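Long-range contact in peptidoglycan-N-acetylglucosamine deacetylase BC_1974 (Bacillus cereus, PDB 5N1P), which removes the acetyl group from N-acetylglucosamine residues of peptidoglycan by metal-dependent hydrolysis, releasing acetate: residues 111-125 with 194-206. Sequence-based numbering, arbitrary orientation.
Sequences RNKVVEGGFKVWDWT and SHFPVNFWHDNRM. With 8GK (~{N}-oxidanylnaphthalene-1-carboxamide), chain E.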
loop_
_atom_site.group_PDB
_atom_site.type_symbol
_atom_site.label_atom_id
_atom_site.label_comp_id
_atom_site.label_asym_id
_atom_site.label_seq_id
_atom_site.Cartn_x
_atom_site.Cartn_y
_atom_site.Cartn_z
ATOM N N ARG A 111 -14.716 5.351 11.798
ATOM C CA ARG A 111 -14.058 6.461 11.110
ATOM C C ARG A 111 -13.770 7.594 12.103
ATOM O O ARG A 111 -12.720 8.233 12.032
ATOM C CB ARG A 111 -14.898 6.962 9.931
ATOM C CG ARG A 111 -15.067 5.902 8.873
ATOM C CD ARG A 111 -15.466 6.472 7.516
ATOM N NE ARG A 111 -16.689 7.276 7.516
ATOM C CZ ARG A 111 -17.923 6.777 7.455
ATOM N NH1 ARG A 111 -18.118 5.465 7.470
ATOM N NH2 ARG A 111 -18.963 7.595 7.425
ATOM N N ASN A 112 -14.681 7.823 13.047
ATOM C CA ASN A 112 -14.413 8.790 14.113
ATOM C C ASN A 112 -13.213 8.384 14.962
ATOM O O ASN A 112 -12.371 9.218 15.298
ATOM C CB ASN A 112 -15.642 8.969 15.001
ATOM C CG ASN A 112 -16.715 9.782 14.331
ATOM O OD1 ASN A 112 -16.437 10.542 13.404
ATOM N ND2 ASN A 112 -17.949 9.637 14.800
ATOM N N LYS A 113 -13.126 7.099 15.292
ATOM C CA LYS A 113 -12.002 6.607 16.085
ATOM C C LYS A 113 -10.683 6.780 15.338
ATOM O O LYS A 113 -9.655 7.104 15.938
ATOM C CB LYS A 113 -12.206 5.138 16.459
ATOM C CG LYS A 113 -13.322 4.898 17.461
ATOM C CD LYS A 113 -13.234 3.501 18.056
ATOM C CE LYS A 113 -14.293 3.289 19.131
ATOM N NZ LYS A 113 -14.218 4.335 20.184
ATOM N N VAL A 114 -10.715 6.566 14.028
ATOM C CA VAL A 114 -9.537 6.770 13.190
ATOM C C VAL A 114 -9.060 8.211 13.283
ATOM O O VAL A 114 -7.879 8.470 13.554
ATOM C CB VAL A 114 -9.842 6.405 11.710
ATOM C CG1 VAL A 114 -8.791 6.975 10.759
ATOM C CG2 VAL A 114 -9.958 4.903 11.558
ATOM N N VAL A 115 -9.991 9.145 13.081
ATOM C CA VAL A 115 -9.665 10.564 13.095
ATOM C C VAL A 115 -9.154 10.964 14.474
ATOM O O VAL A 115 -8.137 11.653 14.592
ATOM C CB VAL A 115 -10.894 11.424 12.700
ATOM C CG1 VAL A 115 -10.591 12.912 12.841
ATOM C CG2 VAL A 115 -11.334 11.091 11.274
ATOM N N GLU A 116 -9.839 10.491 15.510
ATOM C CA GLU A 116 -9.492 10.837 16.889
ATOM C C GLU A 116 -8.125 10.270 17.289
ATOM O O GLU A 116 -7.447 10.816 18.157
ATOM C CB GLU A 116 -10.579 10.345 17.855
ATOM C CG GLU A 116 -11.868 11.166 17.791
ATOM C CD GLU A 116 -13.115 10.385 18.212
ATOM O OE1 GLU A 116 -12.985 9.267 18.757
ATOM O OE2 GLU A 116 -14.235 10.893 17.981
ATOM N N GLY A 117 -7.736 9.175 16.653
ATOM C CA GLY A 117 -6.454 8.550 16.916
ATOM C C GLY A 117 -5.308 9.140 16.117
ATOM O O GLY A 117 -4.164 8.729 16.287
ATOM N N GLY A 118 -5.610 10.096 15.246
ATOM C CA GLY A 118 -4.587 10.784 14.475
ATOM C C GLY A 118 -4.179 10.030 13.222
ATOM O O GLY A 118 -3.132 10.310 12.634
ATOM N N PHE A 119 -5.007 9.079 12.810
ATOM C CA PHE A 119 -4.694 8.258 11.640
ATOM C C PHE A 119 -5.376 8.776 10.385
ATOM O O PHE A 119 -6.391 9.479 10.459
ATOM C CB PHE A 119 -5.121 6.802 11.864
ATOM C CG PHE A 119 -4.348 6.110 12.925
ATOM C CD1 PHE A 119 -3.087 5.605 12.652
ATOM C CD2 PHE A 119 -4.857 5.976 14.202
ATOM C CE1 PHE A 119 -2.353 4.965 13.634
ATOM C CE2 PHE A 119 -4.120 5.341 15.183
ATOM C CZ PHE A 119 -2.869 4.836 14.890
ATOM N N LYS A 120 -4.819 8.413 9.237
ATOM C CA LYS A 120 -5.475 8.582 7.949
ATOM C C LYS A 120 -5.732 7.210 7.324
ATOM O O LYS A 120 -5.167 6.199 7.761
ATOM C CB LYS A 120 -4.631 9.441 6.991
ATOM C CG LYS A 120 -4.319 10.855 7.477
ATOM C CD LYS A 120 -5.568 11.722 7.568
ATOM C CE LYS A 120 -5.193 13.149 7.964
ATOM N NZ LYS A 120 -6.393 14.008 8.148
ATOM N N VAL A 121 -6.590 7.182 6.306
ATOM C CA VAL A 121 -6.962 5.949 5.634
ATOM C C VAL A 121 -6.869 6.137 4.129
ATOM O O VAL A 121 -7.495 7.050 3.581
ATOM C CB VAL A 121 -8.416 5.517 5.974
ATOM C CG1 VAL A 121 -8.882 4.418 5.018
ATOM C CG2 VAL A 121 -8.529 5.067 7.416
ATOM N N TRP A 122 -6.109 5.273 3.461
ATOM C CA TRP A 122 -6.100 5.254 2.004
ATOM C C TRP A 122 -6.613 3.921 1.493
ATOM O O TRP A 122 -6.105 2.851 1.890
ATOM C CB TRP A 122 -4.698 5.498 1.433
ATOM C CG TRP A 122 -4.468 6.892 0.941
ATOM C CD1 TRP A 122 -5.175 8.018 1.289
ATOM C CD2 TRP A 122 -3.503 7.305 -0.032
ATOM N NE1 TRP A 122 -4.678 9.112 0.605
ATOM C CE2 TRP A 122 -3.661 8.693 -0.221
ATOM C CE3 TRP A 122 -2.513 6.632 -0.763
ATOM C CZ2 TRP A 122 -2.877 9.425 -1.110
ATOM C CZ3 TRP A 122 -1.730 7.364 -1.644
ATOM C CH2 TRP A 122 -1.923 8.745 -1.809
ATOM N N ASP A 123 -7.630 3.988 0.634
ATOM C CA ASP A 123 -8.003 2.849 -0.181
ATOM C C ASP A 123 -7.201 2.973 -1.482
ATOM O O ASP A 123 -5.999 3.231 -1.431
ATOM C CB ASP A 123 -9.522 2.814 -0.419
ATOM C CG ASP A 123 -10.302 2.525 0.857
ATOM O OD1 ASP A 123 -10.035 1.486 1.492
ATOM O OD2 ASP A 123 -11.189 3.330 1.241
ATOM N N TRP A 124 -7.839 2.804 -2.635
ATOM C CA TRP A 124 -7.092 2.856 -3.889
ATOM C C TRP A 124 -8.010 3.297 -5.007
ATOM O O TRP A 124 -9.221 3.334 -4.806
ATOM C CB TRP A 124 -6.474 1.488 -4.204
ATOM C CG TRP A 124 -7.480 0.387 -4.161
ATOM C CD1 TRP A 124 -8.243 -0.067 -5.207
ATOM C CD2 TRP A 124 -7.861 -0.395 -3.021
ATOM N NE1 TRP A 124 -9.065 -1.081 -4.788
ATOM C CE2 TRP A 124 -8.857 -1.300 -3.449
ATOM C CE3 TRP A 124 -7.462 -0.410 -1.675
ATOM C CZ2 TRP A 124 -9.462 -2.217 -2.586
ATOM C CZ3 TRP A 124 -8.063 -1.315 -0.818
ATOM C CH2 TRP A 124 -9.052 -2.212 -1.283
ATOM N N THR A 125 -7.441 3.638 -6.165
ATOM C CA THR A 125 -8.261 3.999 -7.333
ATOM C C THR A 125 -8.145 2.980 -8.452
ATOM O O THR A 125 -9.015 2.921 -9.344
ATOM C CB THR A 125 -7.891 5.383 -7.904
ATOM O OG1 THR A 125 -6.560 5.363 -8.428
ATOM C CG2 THR A 125 -8.012 6.466 -6.840
ATOM N N SER A 194 1.372 16.216 2.735
ATOM C CA SER A 194 0.657 16.500 1.489
ATOM C C SER A 194 -0.545 15.584 1.317
ATOM O O SER A 194 -0.911 15.235 0.189
ATOM C CB SER A 194 1.584 16.343 0.281
ATOM O OG SER A 194 2.686 17.226 0.368
ATOM N N HIS A 195 -1.145 15.184 2.433
ATOM C CA HIS A 195 -2.292 14.278 2.395
ATOM C C HIS A 195 -3.434 14.816 1.545
ATOM O O HIS A 195 -3.753 15.997 1.607
ATOM C CB HIS A 195 -2.818 14.015 3.806
ATOM C CG HIS A 195 -4.001 13.100 3.836
ATOM N ND1 HIS A 195 -3.881 11.731 3.734
ATOM C CD2 HIS A 195 -5.328 13.357 3.943
ATOM C CE1 HIS A 195 -5.083 11.183 3.768
ATOM N NE2 HIS A 195 -5.978 12.148 3.903
ATOM N N PHE A 196 -4.032 13.941 0.745
ATOM C CA PHE A 196 -5.328 14.215 0.140
ATOM C C PHE A 196 -6.155 12.948 0.292
ATOM O O PHE A 196 -5.605 11.846 0.308
ATOM C CB PHE A 196 -5.191 14.649 -1.330
ATOM C CG PHE A 196 -4.512 13.641 -2.209
ATOM C CD1 PHE A 196 -5.252 12.781 -3.006
ATOM C CD2 PHE A 196 -3.130 13.559 -2.250
ATOM C CE1 PHE A 196 -4.615 11.855 -3.824
ATOM C CE2 PHE A 196 -2.492 12.630 -3.057
ATOM C CZ PHE A 196 -3.237 11.779 -3.845
ATOM N N PRO A 197 -7.475 13.101 0.453
ATOM C CA PRO A 197 -8.314 11.929 0.719
ATOM C C PRO A 197 -8.449 10.999 -0.486
ATOM O O PRO A 197 -8.712 11.434 -1.618
ATOM C CB PRO A 197 -9.673 12.535 1.085
ATOM C CG PRO A 197 -9.389 13.963 1.436
ATOM C CD PRO A 197 -8.229 14.359 0.569
ATOM N N VAL A 198 -8.224 9.716 -0.223
ATOM C CA VAL A 198 -8.471 8.639 -1.176
ATOM C C VAL A 198 -9.113 7.502 -0.401
ATOM O O VAL A 198 -8.430 6.604 0.089
ATOM C CB VAL A 198 -7.187 8.130 -1.865
ATOM C CG1 VAL A 198 -7.550 7.068 -2.924
ATOM C CG2 VAL A 198 -6.453 9.279 -2.518
ATOM N N ASN A 199 -10.430 7.555 -0.260
ATOM C CA ASN A 199 -11.106 6.461 0.430
ATOM C C ASN A 199 -12.512 6.270 -0.125
ATOM O O ASN A 199 -13.115 7.199 -0.670
ATOM C CB ASN A 199 -11.123 6.681 1.958
ATOM C CG ASN A 199 -11.982 7.854 2.394
ATOM O OD1 ASN A 199 -13.213 7.750 2.459
ATOM N ND2 ASN A 199 -11.340 8.969 2.722
ATOM N N PHE A 200 -13.012 5.049 0.017
ATOM C CA PHE A 200 -14.272 4.651 -0.605
ATOM C C PHE A 200 -15.471 5.367 0.007
ATOM O O PHE A 200 -16.522 5.453 -0.629
ATOM C CB PHE A 200 -14.452 3.130 -0.495
ATOM C CG PHE A 200 -13.461 2.342 -1.303
ATOM C CD1 PHE A 200 -13.084 2.763 -2.575
ATOM C CD2 PHE A 200 -12.904 1.173 -0.794
ATOM C CE1 PHE A 200 -12.166 2.036 -3.329
ATOM C CE2 PHE A 200 -11.991 0.435 -1.538
ATOM C CZ PHE A 200 -11.610 0.869 -2.803
ATOM N N TRP A 201 -15.331 5.885 1.224
ATOM C CA TRP A 201 -16.422 6.623 1.868
ATOM C C TRP A 201 -16.480 8.071 1.426
ATOM O O TRP A 201 -17.426 8.776 1.754
ATOM C CB TRP A 201 -16.283 6.579 3.396
ATOM C CG TRP A 201 -16.571 5.233 3.967
ATOM C CD1 TRP A 201 -15.666 4.249 4.240
ATOM C CD2 TRP A 201 -17.853 4.709 4.307
ATOM N NE1 TRP A 201 -16.312 3.136 4.733
ATOM C CE2 TRP A 201 -17.657 3.399 4.792
ATOM C CE3 TRP A 201 -19.157 5.217 4.247
ATOM C CZ2 TRP A 201 -18.708 2.594 5.223
ATOM C CZ3 TRP A 201 -20.200 4.415 4.679
ATOM C CH2 TRP A 201 -19.969 3.118 5.160
ATOM N N HIS A 202 -15.453 8.519 0.703
ATOM C CA HIS A 202 -15.305 9.936 0.368
ATOM C C HIS A 202 -15.414 10.764 1.647
ATOM O O HIS A 202 -16.023 11.830 1.676
ATOM C CB HIS A 202 -16.342 10.367 -0.678
ATOM C CG HIS A 202 -16.240 9.614 -1.972
ATOM N ND1 HIS A 202 -17.166 9.744 -2.987
ATOM C CD2 HIS A 202 -15.328 8.716 -2.413
ATOM C CE1 HIS A 202 -16.824 8.965 -3.998
ATOM N NE2 HIS A 202 -15.714 8.325 -3.673
ATOM N N ASP A 203 -14.831 10.226 2.714
ATOM C CA ASP A 203 -14.776 10.890 4.012
ATOM C C ASP A 203 -13.540 11.778 4.025
ATOM O O ASP A 203 -12.418 11.279 4.073
ATOM C CB ASP A 203 -14.732 9.851 5.140
ATOM C CG ASP A 203 -14.798 10.475 6.533
ATOM O OD1 ASP A 203 -14.534 11.684 6.678
ATOM O OD2 ASP A 203 -15.096 9.733 7.490
ATOM N N ASN A 204 -13.738 13.092 3.973
ATOM C CA ASN A 204 -12.608 13.989 3.773
ATOM C C ASN A 204 -11.832 14.267 5.044
ATOM O O ASN A 204 -10.873 15.038 5.029
ATOM C CB ASN A 204 -13.081 15.293 3.140
ATOM C CG ASN A 204 -13.480 15.105 1.694
ATOM O OD1 ASN A 204 -12.862 14.316 0.976
ATOM N ND2 ASN A 204 -14.520 15.810 1.260
ATOM N N ARG A 205 -12.228 13.615 6.131
ATOM C CA ARG A 205 -11.525 13.766 7.403
ATOM C C ARG A 205 -10.379 12.774 7.578
ATOM O O ARG A 205 -9.534 12.947 8.450
ATOM C CB ARG A 205 -12.493 13.604 8.567
ATOM C CG ARG A 205 -13.616 14.622 8.602
ATOM C CD ARG A 205 -14.622 14.183 9.633
ATOM N NE ARG A 205 -14.890 12.756 9.487
ATOM C CZ ARG A 205 -15.278 11.959 10.475
ATOM N NH1 ARG A 205 -15.452 12.450 11.698
ATOM N NH2 ARG A 205 -15.490 10.672 10.238
ATOM N N MET A 206 -10.354 11.723 6.770
ATOM C CA MET A 206 -9.287 10.739 6.914
ATOM C C MET A 206 -8.506 10.576 5.617
ATOM O O MET A 206 -7.679 9.675 5.507
ATOM C CB MET A 206 -9.837 9.391 7.398
ATOM C CG MET A 206 -10.884 8.745 6.523
ATOM S SD MET A 206 -11.650 7.303 7.325
ATOM C CE MET A 206 -12.278 6.485 5.862
HETATM C C1 8GK E . -6.421 -6.023 0.879
HETATM C C2 8GK E . -7.694 -6.344 0.168
HETATM C C3 8GK E . -8.114 -7.665 0.138
HETATM C C4 8GK E . -9.306 -7.994 -0.499
HETATM C C5 8GK E . -10.083 -7.001 -1.096
HETATM C C6 8GK E . -9.661 -5.677 -1.061
HETATM C C7 8GK E . -8.465 -5.350 -0.422
HETATM C C8 8GK E . -9.710 -9.322 -0.528
HETATM C C9 8GK E . -8.938 -10.317 0.065
HETATM C C10 8GK E . -7.746 -9.986 0.699
HETATM C C11 8GK E . -7.341 -8.658 0.734
HETATM O O12 8GK E . -6.419 -6.164 2.086
HETATM N N13 8GK E . -5.327 -5.637 0.224
HETATM O O14 8GK E . -4.099 -6.031 0.755
HETATM O O HOH W 1 -17.815 10.078 8.132
HETATM O O HOH W 2 -8.249 13.939 5.576
HETATM O O HOH W 3 -8.423 9.277 2.619
#
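Arg111 reaches out from helix 108-116 and meets four residues of the C-terminal tail on its way. Its CB lies near the Arg205 guanidinium, CG passes the Met206 sulfur, and CD touches Met206 CE at 3.6 Å. NE, with its partner in the guanidinium plane, gives a salt bridge to Asp203 OD2 at 2.9 Å. A bend at chi3 (-57°) turns CZ and NH1 flat onto the indole of Trp201, NH1 3.3 Å from CD2, a cation-pi stack with the planes about 23° apart; NH1 also bonds to the carbonyl of Leu106. NH2 ends on a water that itself donates to Asp203 OD2. That oxygen takes Arg111 NE on its anti side and Arg205 NH2 on its syn lone pair, while OD1 takes Arg205 NE and N, so one carboxylate holds both guanidinium groups in a salt-bridge network. Arg205 NH1 reaches Asn112 OD1 at 2.7 Å, and Val115 CG2 lies over the guanidinium face.

Beside residues 120-123 the tail is met in reverse order, Met206 at Lys120 and Val198 at Trp122. Val121 N bonds to Met206 O at 2.8 Å and Asp123 N to Val198 O. Trp122 NE1 points in its ring plane at Phe196 O (2.9 Å), with Val198 over one indole face and the edge of the six-membered ring toward the face of Phe196. Asp123 OD2 accepts from Phe200 N at 2.8 Å and bonds to Ser102, its CB centred over the Phe200 ring. Phe200 sets its edge against the face of Trp124, whose CH2 is 3.3 Å from C7 of the bound hydroxamate inhibitor, so the tail backs a wall of the zinc-site pocket. In this NodB-type deacetylase domain, the tail covers helix 108-116 and strand 120-121, which pairs with strand 95-96, while Trp122 and Val198 pack against strand 157-163.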